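Local coordinates for protein putative phosphatase (Clostridium difficile, PDB 3SD7) that probably hydrolyses phosphate esters as a phosphatase of the haloacid dehalogenase-like hydrolase family, at residues E65-D68 / Q69-G72; D77-K80 / E81-F85; S216-E219 / I220-E224. One frame throughout, in Å; residues are numbered along the deposited sequence. Where two conformers were deposited one is given.

Interaction 1: E65-D68 / Q69-G72; sequences ENLD and QFIG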
ATOM      1  N   GLU A  65     -12.132   0.210  16.637  1.00 50.03           N
ATOM      2  CA  GLU A  65     -12.260  -1.193  16.199  1.00 49.73           C
ATOM      3  C   GLU A  65     -13.367  -1.371  15.147  1.00 46.90           C
ATOM      4  O   GLU A  65     -13.226  -2.182  14.234  1.00 46.78           O
ATOM      5  CB  GLU A  65     -12.494  -2.133  17.399  1.00 53.05           C
ATOM      6  CG  GLU A  65     -13.850  -1.987  18.082  1.00 61.71           C
ATOM      7  CD  GLU A  65     -13.995  -2.839  19.357  1.00 69.12           C
ATOM      8  OE1 GLU A  65     -13.055  -3.596  19.691  1.00 75.00           O
ATOM      9  OE2 GLU A  65     -15.053  -2.751  20.020  1.00 73.45           O
ATOM     10  N   ASN A  66     -14.436  -0.587  15.272  0.70 47.01           N
ATOM     11  CA  ASN A  66     -15.578  -0.658  14.360  0.70 45.60           C
ATOM     12  C   ASN A  66     -15.357   0.099  13.038  0.70 42.69           C
ATOM     13  O   ASN A  66     -16.213   0.080  12.148  0.70 41.25           O
ATOM     14  CB  ASN A  66     -16.840  -0.142  15.069  0.70 48.51           C
ATOM     15  CG  ASN A  66     -17.192  -0.955  16.316  0.70 50.63           C
ATOM     16  OD1 ASN A  66     -17.735  -0.419  17.284  0.70 53.80           O
ATOM     17  ND2 ASN A  66     -16.866  -2.243  16.302  0.70 49.92           N
ATOM     18  N   LEU A  67     -14.219   0.782  12.927  1.00 39.47           N
ATOM     19  CA  LEU A  67     -13.871   1.527  11.701  1.00 36.50           C
ATOM     20  C   LEU A  67     -12.830   0.798  10.864  1.00 33.23           C
ATOM     21  O   LEU A  67     -12.524   1.217   9.747  1.00 30.66           O
ATOM     22  CB  LEU A  67     -13.353   2.919  12.071  1.00 36.56           C
ATOM     23  CG  LEU A  67     -14.315   3.739  12.940  1.00 37.43           C
ATOM     24  CD1 LEU A  67     -13.672   5.077  13.310  1.00 39.57           C
ATOM     25  CD2 LEU A  67     -15.652   3.959  12.238  1.00 37.55           C
ATOM     26  N   ASP A  68     -12.288  -0.295  11.393  1.00 31.98           N
ATOM     27  CA  ASP A  68     -11.297  -1.075  10.664  1.00 30.91           C
ATOM     28  C   ASP A  68     -11.818  -1.525   9.291  1.00 29.05           C
ATOM     29  O   ASP A  68     -11.065  -1.600   8.328  1.00 27.31           O
ATOM     30  CB  ASP A  68     -10.885  -2.314  11.457  1.00 32.60           C
ATOM     31  CG  ASP A  68     -10.043  -1.991  12.712  1.00 38.18           C
ATOM     32  OD1 ASP A  68      -9.576  -0.850  12.887  1.00 41.48           O
ATOM     33  OD2 ASP A  68      -9.833  -2.924  13.514  1.00 42.10           O
ATOM     34  N   GLN A  69     -13.107  -1.831   9.225  1.00 28.43           N
ATOM     35  CA  GLN A  69     -13.731  -2.288   7.980  1.00 27.96           C
ATOM     36  C   GLN A  69     -13.779  -1.231   6.883  1.00 28.20           C
ATOM     37  O   GLN A  69     -14.133  -1.535   5.741  1.00 30.07           O
ATOM     38  CB  GLN A  69     -15.144  -2.805   8.245  1.00 29.59           C
ATOM     39  CG  GLN A  69     -16.116  -1.775   8.721  1.00 31.71           C
ATOM     40  CD  GLN A  69     -17.464  -2.363   9.077  1.00 35.06           C
ATOM     41  OE1 GLN A  69     -17.843  -3.428   8.588  1.00 36.05           O
ATOM     42  NE2 GLN A  69     -18.201  -1.664   9.932  1.00 38.96           N
ATOM     43  N   PHE A  70     -13.411   0.008   7.217  1.00 29.15           N
ATOM     44  CA  PHE A  70     -13.426   1.092   6.238  1.00 29.24           C
ATOM     45  C   PHE A  70     -12.029   1.381   5.658  1.00 30.17           C
ATOM     46  O   PHE A  70     -11.842   2.339   4.897  1.00 31.42           O
ATOM     47  CB  PHE A  70     -14.074   2.344   6.828  1.00 31.42           C
ATOM     48  CG  PHE A  70     -15.450   2.100   7.418  1.00 32.73           C
ATOM     49  CD1 PHE A  70     -16.446   1.483   6.660  1.00 33.26           C
ATOM     50  CD2 PHE A  70     -15.750   2.492   8.712  1.00 34.49           C
ATOM     51  CE1 PHE A  70     -17.706   1.254   7.178  1.00 35.02           C
ATOM     52  CE2 PHE A  70     -17.020   2.267   9.251  1.00 36.19           C
ATOM     53  CZ  PHE A  70     -18.000   1.644   8.474  1.00 37.10           C
ATOM     54  N   ILE A  71     -11.071   0.543   6.028  1.00 28.27           N
ATOM     55  CA  ILE A  71      -9.744   0.562   5.439  1.00 28.06           C
ATOM     56  C   ILE A  71      -9.843  -0.225   4.135  1.00 28.84           C
ATOM     57  O   ILE A  71     -10.037  -1.458   4.139  1.00 29.83           O
ATOM     58  CB  ILE A  71      -8.703  -0.075   6.338  1.00 25.77           C
ATOM     59  CG1 ILE A  71      -8.608   0.665   7.675  1.00 27.76           C
ATOM     60  CG2 ILE A  71      -7.340  -0.044   5.673  1.00 28.27           C
ATOM     61  CD1 ILE A  71      -7.821  -0.117   8.719  1.00 28.21           C
ATOM     62  N   GLY A  72      -9.740   0.472   3.012  1.00 29.24           N
ATOM     63  CA  GLY A  72      -9.866  -0.190   1.712  1.00 31.45           C
ATOM     64  C   GLY A  72     -10.833   0.487   0.771  1.00 32.25           C
ATOM     65  O   GLY A  72     -10.421   0.981  -0.288  1.00 34.49           O
TER
HETATM   66  O   HOH W   1     -14.465  -2.885  11.640  1.00 19.74           O
HETATM   67  O   HOH W   2     -10.422  -3.523   6.008  1.00 32.82           O
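D68 O takes two donors at once: I71 N, at 3.1 Å with a nearly straight N-H...O angle of 163°, and a water that also donates to I71 O, so the same turn is bridged a second time. One step earlier F70 N reaches L67 O at 2.9 Å. Both are i to i+3 bonds, the spacing of a 3-10 turn. A second water links E65 O to Q69 N, tying in the start of the segment.

The side chains pack round the F70 ring. L67 brings CD2 up to the ring's edge, in its plane, 3.7 Å from F70 CE2, while Q69 CG sits 3.7 Å above the F70 ring plane and over its centre. With chi1 at 65°, the Q69 chain lies over that face and then runs out extended, leaving NE2 in a weak bond to N66 O at 3.5 Å. L67 and F70 also turn inward onto helix 44-57, at Q52 and I51. This is a short 3-10 segment of two overlapping turns in the connection between helices 44-57 and 75-82, consistent with the helical cap inserted into the core of haloacid dehalogenase-like enzymes.

Interaction 2: D77-K80 / E81-F85; sequences DTFK and EYYKF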
ATOM      1  N   ASP A  77     -18.040   5.550  -0.349  1.00 51.46           N
ATOM      2  CA  ASP A  77     -18.828   4.349  -0.027  1.00 50.94           C
ATOM      3  C   ASP A  77     -19.109   4.298   1.474  1.00 48.81           C
ATOM      4  O   ASP A  77     -20.232   4.031   1.897  1.00 50.99           O
ATOM      5  CB  ASP A  77     -18.105   3.065  -0.454  1.00 49.84           C
ATOM      6  CG  ASP A  77     -18.136   2.838  -1.954  1.00 54.13           C
ATOM      7  OD1 ASP A  77     -18.822   3.613  -2.667  1.00 61.50           O
ATOM      8  OD2 ASP A  77     -17.492   1.864  -2.411  1.00 55.04           O
ATOM      9  N   THR A  78     -18.085   4.569   2.275  1.00 44.65           N
ATOM     10  CA  THR A  78     -18.240   4.537   3.717  1.00 43.39           C
ATOM     11  C   THR A  78     -19.275   5.547   4.193  1.00 46.35           C
ATOM     12  O   THR A  78     -20.240   5.177   4.854  1.00 46.45           O
ATOM     13  CB  THR A  78     -16.911   4.774   4.424  1.00 41.45           C
ATOM     14  OG1 THR A  78     -16.017   3.706   4.094  1.00 39.82           O
ATOM     15  CG2 THR A  78     -17.102   4.815   5.944  1.00 41.28           C
ATOM     16  N   PHE A  79     -19.089   6.818   3.845  1.00 46.56           N
ATOM     17  CA  PHE A  79     -20.040   7.837   4.288  1.00 50.04           C
ATOM     18  C   PHE A  79     -21.411   7.731   3.627  1.00 52.97           C
ATOM     19  O   PHE A  79     -22.429   7.940   4.284  1.00 55.82           O
ATOM     20  CB  PHE A  79     -19.452   9.234   4.112  1.00 50.23           C
ATOM     21  CG  PHE A  79     -18.226   9.467   4.932  1.00 48.02           C
ATOM     22  CD1 PHE A  79     -18.281   9.377   6.321  1.00 48.42           C
ATOM     23  CD2 PHE A  79     -17.027   9.797   4.334  1.00 45.55           C
ATOM     24  CE1 PHE A  79     -17.145   9.588   7.097  1.00 46.28           C
ATOM     25  CE2 PHE A  79     -15.894  10.014   5.105  1.00 47.19           C
ATOM     26  CZ  PHE A  79     -15.959   9.912   6.490  1.00 46.73           C
ATOM     27  N   LYS A  80     -21.444   7.361   2.348  1.00 54.81           N
ATOM     28  CA  LYS A  80     -22.708   7.286   1.604  1.00 58.84           C
ATOM     29  C   LYS A  80     -23.440   5.946   1.822  1.00 57.97           C
ATOM     30  O   LYS A  80     -24.618   5.942   2.174  1.00 58.70           O
ATOM     31  CB  LYS A  80     -22.438   7.571   0.110  1.00 60.73           C
ATOM     32  CG  LYS A  80     -23.631   7.898  -0.770  1.00 67.51           C
ATOM     33  CD  LYS A  80     -24.416   6.667  -1.197  1.00 72.52           C
ATOM     34  CE  LYS A  80     -25.478   7.031  -2.223  1.00 78.05           C
ATOM     35  NZ  LYS A  80     -26.251   5.832  -2.647  1.00 81.66           N
ATOM     36  N   GLU A  81     -22.751   4.816   1.654  1.00 55.19           N
ATOM     37  CA  GLU A  81     -23.413   3.513   1.808  1.00 54.59           C
ATOM     38  C   GLU A  81     -23.590   3.038   3.256  1.00 53.23           C
ATOM     39  O   GLU A  81     -24.579   2.369   3.566  1.00 55.41           O
ATOM     40  CB  GLU A  81     -22.712   2.415   0.996  1.00 53.51           C
ATOM     41  CG  GLU A  81     -22.568   2.708  -0.497  1.00 55.08           C
ATOM     42  CD  GLU A  81     -22.284   1.443  -1.334  1.00 56.88           C
ATOM     43  OE1 GLU A  81     -21.292   1.447  -2.084  1.00 53.49           O
ATOM     44  OE2 GLU A  81     -23.048   0.444  -1.242  1.00 55.89           O
ATOM     45  N   TYR A  82     -22.643   3.352   4.137  1.00 50.67           N
ATOM     46  CA  TYR A  82     -22.737   2.903   5.523  1.00 48.90           C
ATOM     47  C   TYR A  82     -23.421   3.938   6.399  1.00 51.96           C
ATOM     48  O   TYR A  82     -24.367   3.618   7.113  1.00 52.68           O
ATOM     49  CB  TYR A  82     -21.358   2.584   6.097  1.00 46.26           C
ATOM     50  CG  TYR A  82     -21.414   1.832   7.406  1.00 44.95           C
ATOM     51  CD1 TYR A  82     -21.303   0.442   7.434  1.00 45.80           C
ATOM     52  CD2 TYR A  82     -21.606   2.500   8.609  1.00 48.82           C
ATOM     53  CE1 TYR A  82     -21.366  -0.263   8.630  1.00 45.22           C
ATOM     54  CE2 TYR A  82     -21.680   1.809   9.814  1.00 50.28           C
ATOM     55  CZ  TYR A  82     -21.563   0.424   9.817  1.00 48.31           C
ATOM     56  OH  TYR A  82     -21.619  -0.255  11.007  1.00 46.61           O
ATOM     57  N   TYR A  83     -22.940   5.176   6.353  1.00 52.60           N
ATOM     58  CA  TYR A  83     -23.513   6.240   7.192  1.00 55.70           C
ATOM     59  C   TYR A  83     -24.668   7.005   6.533  1.00 59.45           C
ATOM     60  O   TYR A  83     -25.317   7.823   7.181  1.00 61.50           O
ATOM     61  CB  TYR A  83     -22.406   7.168   7.711  1.00 54.40           C
ATOM     62  CG  TYR A  83     -21.461   6.434   8.636  1.00 51.69           C
ATOM     63  CD1 TYR A  83     -21.815   6.178   9.959  1.00 50.70           C
ATOM     64  CD2 TYR A  83     -20.229   5.954   8.180  1.00 45.52           C
ATOM     65  CE1 TYR A  83     -20.963   5.489  10.812  1.00 50.50           C
ATOM     66  CE2 TYR A  83     -19.376   5.269   9.022  1.00 44.41           C
ATOM     67  CZ  TYR A  83     -19.741   5.030  10.331  1.00 43.82           C
ATOM     68  OH  TYR A  83     -18.887   4.331  11.160  1.00 44.10           O
ATOM     69  N   LYS A  84     -24.922   6.725   5.255  1.00 60.85           N
ATOM     70  CA  LYS A  84     -26.047   7.321   4.515  1.00 65.39           C
ATOM     71  C   LYS A  84     -26.086   8.852   4.532  1.00 67.66           C
ATOM     72  O   LYS A  84     -27.150   9.470   4.647  1.00 71.20           O
ATOM     73  CB  LYS A  84     -27.353   6.699   4.999  1.00 67.64           C
ATOM     74  CG  LYS A  84     -27.325   5.202   4.796  1.00 67.71           C
ATOM     75  CD  LYS A  84     -28.473   4.491   5.443  1.00 73.24           C
ATOM     76  CE  LYS A  84     -28.254   2.987   5.341  1.00 73.21           C
ATOM     77  NZ  LYS A  84     -26.970   2.575   5.982  1.00 70.32           N
ATOM     78  N   PHE A  85     -24.905   9.443   4.401  1.00 67.31           N
ATOM     79  CA  PHE A  85     -24.743  10.889   4.317  1.00 69.66           C
ATOM     80  C   PHE A  85     -25.078  11.317   2.895  1.00 72.98           C
ATOM     81  O   PHE A  85     -24.704  10.631   1.932  1.00 71.14           O
ATOM     82  CB  PHE A  85     -23.287  11.268   4.620  1.00 66.60           C
ATOM     83  CG  PHE A  85     -22.910  11.204   6.083  1.00 63.81           C
ATOM     84  CD1 PHE A  85     -23.760  10.657   7.039  1.00 64.38           C
ATOM     85  CD2 PHE A  85     -21.647  11.600   6.482  1.00 60.53           C
ATOM     86  CE1 PHE A  85     -23.377  10.593   8.373  1.00 63.10           C
ATOM     87  CE2 PHE A  85     -21.262  11.523   7.804  1.00 59.72           C
ATOM     88  CZ  PHE A  85     -22.127  11.017   8.749  1.00 61.42           C
TER
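The helix widens into a pi-type turn at 78-80, where T78 O accepts from both Y82 N and Y83 N at 3.1 Å each, and the chain then turns off with K84 at positive phi, letting F85 N return to F79 O at 2.9 Å in an almost linear bond of 174°. That return brings the F85 ring beside F79: the planes are only 10° apart but slid so far that they barely overlap, with F79 CD1 4.0 Å from F85 CE2. Y83 CB lies over one face of F85, offset toward its rim.

T78 and Y83 run side by side, T78 CG2 meeting the edge of the tyrosine ring in its plane, 3.9 Å from Y83 CE2. On the exposed flank D77 OD1 and E81 OE1 come within 3.3 Å, their carboxylates turned nearly at right angles; two like charges this close would tend to favour protonation of one. K84 curls back to donate from NZ to Y82 O at 3.0 Å.

F79 packs on S54 and L55 of helix 44-57 and, with F85, on A93 of helix 87-105; F85 also meets F58, just past helix 44-57, edge-to-face. Helix 75-82 thus packs against both helices.

Interaction 3: S216-E219 / I220-E224; sequences SFEE and ISESE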
ATOM      1  N   SER A 216      -7.285 -11.229   1.886  1.00 23.57           N
ATOM      2  CA  SER A 216      -7.506 -12.562   2.391  1.00 24.52           C
ATOM      3  C   SER A 216      -6.839 -13.634   1.538  1.00 22.26           C
ATOM      4  O   SER A 216      -6.525 -13.408   0.369  1.00 23.27           O
ATOM      5  CB  SER A 216      -9.001 -12.853   2.374  1.00 25.86           C
ATOM      6  OG  SER A 216      -9.492 -12.874   1.043  1.00 24.11           O
ATOM      7  N   PHE A 217      -6.653 -14.815   2.123  1.00 24.46           N
ATOM      8  CA  PHE A 217      -6.168 -15.945   1.345  1.00 24.41           C
ATOM      9  C   PHE A 217      -7.089 -16.214   0.148  1.00 25.05           C
ATOM     10  O   PHE A 217      -6.625 -16.491  -0.956  1.00 25.68           O
ATOM     11  CB  PHE A 217      -6.029 -17.197   2.176  1.00 25.67           C
ATOM     12  CG  PHE A 217      -5.618 -18.398   1.349  1.00 27.55           C
ATOM     13  CD1 PHE A 217      -4.307 -18.540   0.916  1.00 30.95           C
ATOM     14  CD2 PHE A 217      -6.553 -19.341   0.961  1.00 28.30           C
ATOM     15  CE1 PHE A 217      -3.936 -19.633   0.139  1.00 33.30           C
ATOM     16  CE2 PHE A 217      -6.194 -20.420   0.182  1.00 33.03           C
ATOM     17  CZ  PHE A 217      -4.871 -20.570  -0.223  1.00 34.28           C
ATOM     18  N   GLU A 218      -8.394 -16.096   0.359  1.00 25.66           N
ATOM     19  CA  GLU A 218      -9.351 -16.294  -0.713  1.00 24.91           C
ATOM     20  C   GLU A 218      -9.024 -15.358  -1.875  1.00 24.11           C
ATOM     21  O   GLU A 218      -8.912 -15.800  -3.011  1.00 26.79           O
ATOM     22  CB  GLU A 218     -10.789 -16.063  -0.208  1.00 25.90           C
ATOM     23  CG  GLU A 218     -11.858 -16.264  -1.211  1.00 28.37           C
ATOM     24  CD  GLU A 218     -13.260 -16.088  -0.600  1.00 30.53           C
ATOM     25  OE1 GLU A 218     -13.389 -15.514   0.499  1.00 39.60           O
ATOM     26  OE2 GLU A 218     -14.200 -16.468  -1.222  1.00 34.03           O
ATOM     27  N   GLU A 219      -8.857 -14.073  -1.572  1.00 23.76           N
ATOM     28  CA  GLU A 219      -8.565 -13.083  -2.602  1.00 24.11           C
ATOM     29  C   GLU A 219      -7.235 -13.328  -3.292  1.00 24.46           C
ATOM     30  O   GLU A 219      -7.151 -13.318  -4.511  1.00 25.05           O
ATOM     31  CB  GLU A 219      -8.580 -11.674  -1.990  1.00 22.66           C
ATOM     32  CG  GLU A 219      -8.181 -10.595  -2.995  1.00 24.28           C
ATOM     33  CD  GLU A 219      -8.227  -9.226  -2.416  1.00 24.23           C
ATOM     34  OE1 GLU A 219      -9.304  -8.822  -1.943  1.00 26.00           O
ATOM     35  OE2 GLU A 219      -7.195  -8.539  -2.429  1.00 21.94           O
ATOM     36  N   ILE A 220      -6.203 -13.515  -2.492  1.00 22.99           N
ATOM     37  CA  ILE A 220      -4.853 -13.671  -3.017  1.00 23.83           C
ATOM     38  C   ILE A 220      -4.746 -14.954  -3.850  1.00 25.47           C
ATOM     39  O   ILE A 220      -4.281 -14.911  -4.999  1.00 27.28           O
ATOM     40  CB  ILE A 220      -3.803 -13.623  -1.885  1.00 22.72           C
ATOM     41  CG1 ILE A 220      -3.778 -12.235  -1.229  1.00 22.33           C
ATOM     42  CG2 ILE A 220      -2.409 -14.020  -2.452  1.00 23.91           C
ATOM     43  CD1 ILE A 220      -3.432 -11.047  -2.186  1.00 24.54           C
ATOM     44  N   SER A 221      -5.233 -16.070  -3.309  1.00 27.58           N
ATOM     45  CA  SER A 221      -5.134 -17.342  -4.010  1.00 29.69           C
ATOM     46  C   SER A 221      -5.885 -17.305  -5.328  1.00 32.02           C
ATOM     47  O   SER A 221      -5.415 -17.847  -6.334  1.00 33.15           O
ATOM     48  CB  SER A 221      -5.576 -18.519  -3.136  1.00 33.29           C
ATOM     49  OG  SER A 221      -6.950 -18.468  -2.816  1.00 31.46           O
ATOM     50  N   GLU A 222      -7.034 -16.640  -5.343  1.00 30.93           N
ATOM     51  CA  GLU A 222      -7.820 -16.535  -6.555  1.00 32.46           C
ATOM     52  C   GLU A 222      -7.161 -15.661  -7.639  1.00 32.15           C
ATOM     53  O   GLU A 222      -7.461 -15.837  -8.823  1.00 33.15           O
ATOM     54  CB  GLU A 222      -9.267 -16.158  -6.219  1.00 32.31           C
ATOM     55  CG  GLU A 222      -9.963 -17.333  -5.448  1.00 35.16           C
ATOM     56  CD  GLU A 222     -11.402 -17.043  -5.002  1.00 38.70           C
ATOM     57  OE1 GLU A 222     -11.790 -15.861  -4.893  1.00 42.59           O
ATOM     58  OE2 GLU A 222     -12.135 -18.012  -4.721  1.00 41.20           O
ATOM     59  N   SER A 223      -6.271 -14.747  -7.227  0.50 29.99           N
ATOM     60  CA  SER A 223      -5.525 -13.886  -8.161  0.50 29.93           C
ATOM     61  C   SER A 223      -4.336 -14.634  -8.784  0.50 31.13           C
ATOM     62  O   SER A 223      -3.732 -14.159  -9.747  0.50 31.63           O
ATOM     63  CB  SER A 223      -5.028 -12.611  -7.459  0.50 28.34           C
ATOM     64  OG  SER A 223      -3.988 -12.887  -6.528  0.50 25.04           O
ATOM     65  N   GLU A 224      -3.993 -15.787  -8.208  1.00 31.35           N
ATOM     66  CA  GLU A 224      -2.922 -16.657  -8.727  1.00 33.96           C
ATOM     67  C   GLU A 224      -1.532 -15.995  -8.893  1.00 32.74           C
ATOM     68  O   GLU A 224      -0.952 -16.023  -9.985  1.00 34.57           O
ATOM     69  CB  GLU A 224      -3.363 -17.315 -10.043  1.00 37.49           C
ATOM     70  CG  GLU A 224      -4.555 -18.244  -9.868  1.00 41.30           C
ATOM     71  CD  GLU A 224      -5.110 -18.812 -11.168  1.00 53.78           C
ATOM     72  OE1 GLU A 224      -4.580 -18.520 -12.272  1.00 56.96           O
ATOM     73  OE2 GLU A 224      -6.101 -19.572 -11.072  1.00 56.65           O
TER
HETATM   74  O   HOH W   3     -14.332 -17.503  -3.579  1.00 27.02           O
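F217 lays one face of its ring over S221, one helical turn on. S221 CB stands 3.8 Å from the centroid of the F217 ring, 19° off the normal, in a CH-pi contact displaced toward the rim, with F217 CZ the nearest ring atom. The ring gets there because CG is anti to the backbone N, chi1 176°, which swings it along the helix although its CB starts out away from the next turn. The S221 hydroxyl stays beside the same ring, OG 3.7 Å from F217 CE2, while it bonds back to the main chain: OG donates to F217 O at 2.7 Å, and S221 N binds the same F217 O at 2.8 Å. One carbonyl is thus gripped twice by one residue.

The first turn is closed by S216 at the N-cap, whose OG accepts from E219 N at 2.9 Å, while S216 O receives I220 N, the first i to i+4 bond of the helix. This short helix, 217-223, is the crossover of a beta-alpha-beta unit between the parallel strands 206-210 and 227-229, at one end of the central sheet. I220 is the buried residue, resting on L211 and P225.

On the solvent side E218 and E222 lie next to each other and point the same way, both extended, with carboxylate planes 64° apart. The shaft of E218 supports the tip of E222: E218 CG is 3.7 Å from E222 OE1. Their like charges are bridged by a water that donates to E218 OE2 at 2.6 Å and to E222 OE2 at 2.5 Å, which probably eases the repulsion between them. E219 leaves this group altogether. Also extended, it carries OE2 to a salt bridge with R193 NE and a hydrogen bond from K194 N, just beyond the sodium ligand D192.

Overall arrangement
Along the chain the three come in series. Interactions 1 and 2, centres 13 Å apart, are neighbours in the helical part formed by helices 44-57, 75-82 and 87-105, probably the cap, and they touch: F70 meets Y82 edge-to-face and also packs on T78, while L67 packs on Y83. Interaction 3 lies on helix 217-223 beside the six-stranded parallel sheet of the core, centred 20 Å from interaction 1 and 27 Å from interaction 2, touching neither. The sodium ion, bound by D37 and D192, lies about 8 Å from the side chains of both I71 and E219, so interactions 1 and 3 approach the metal site from different parts of the fold.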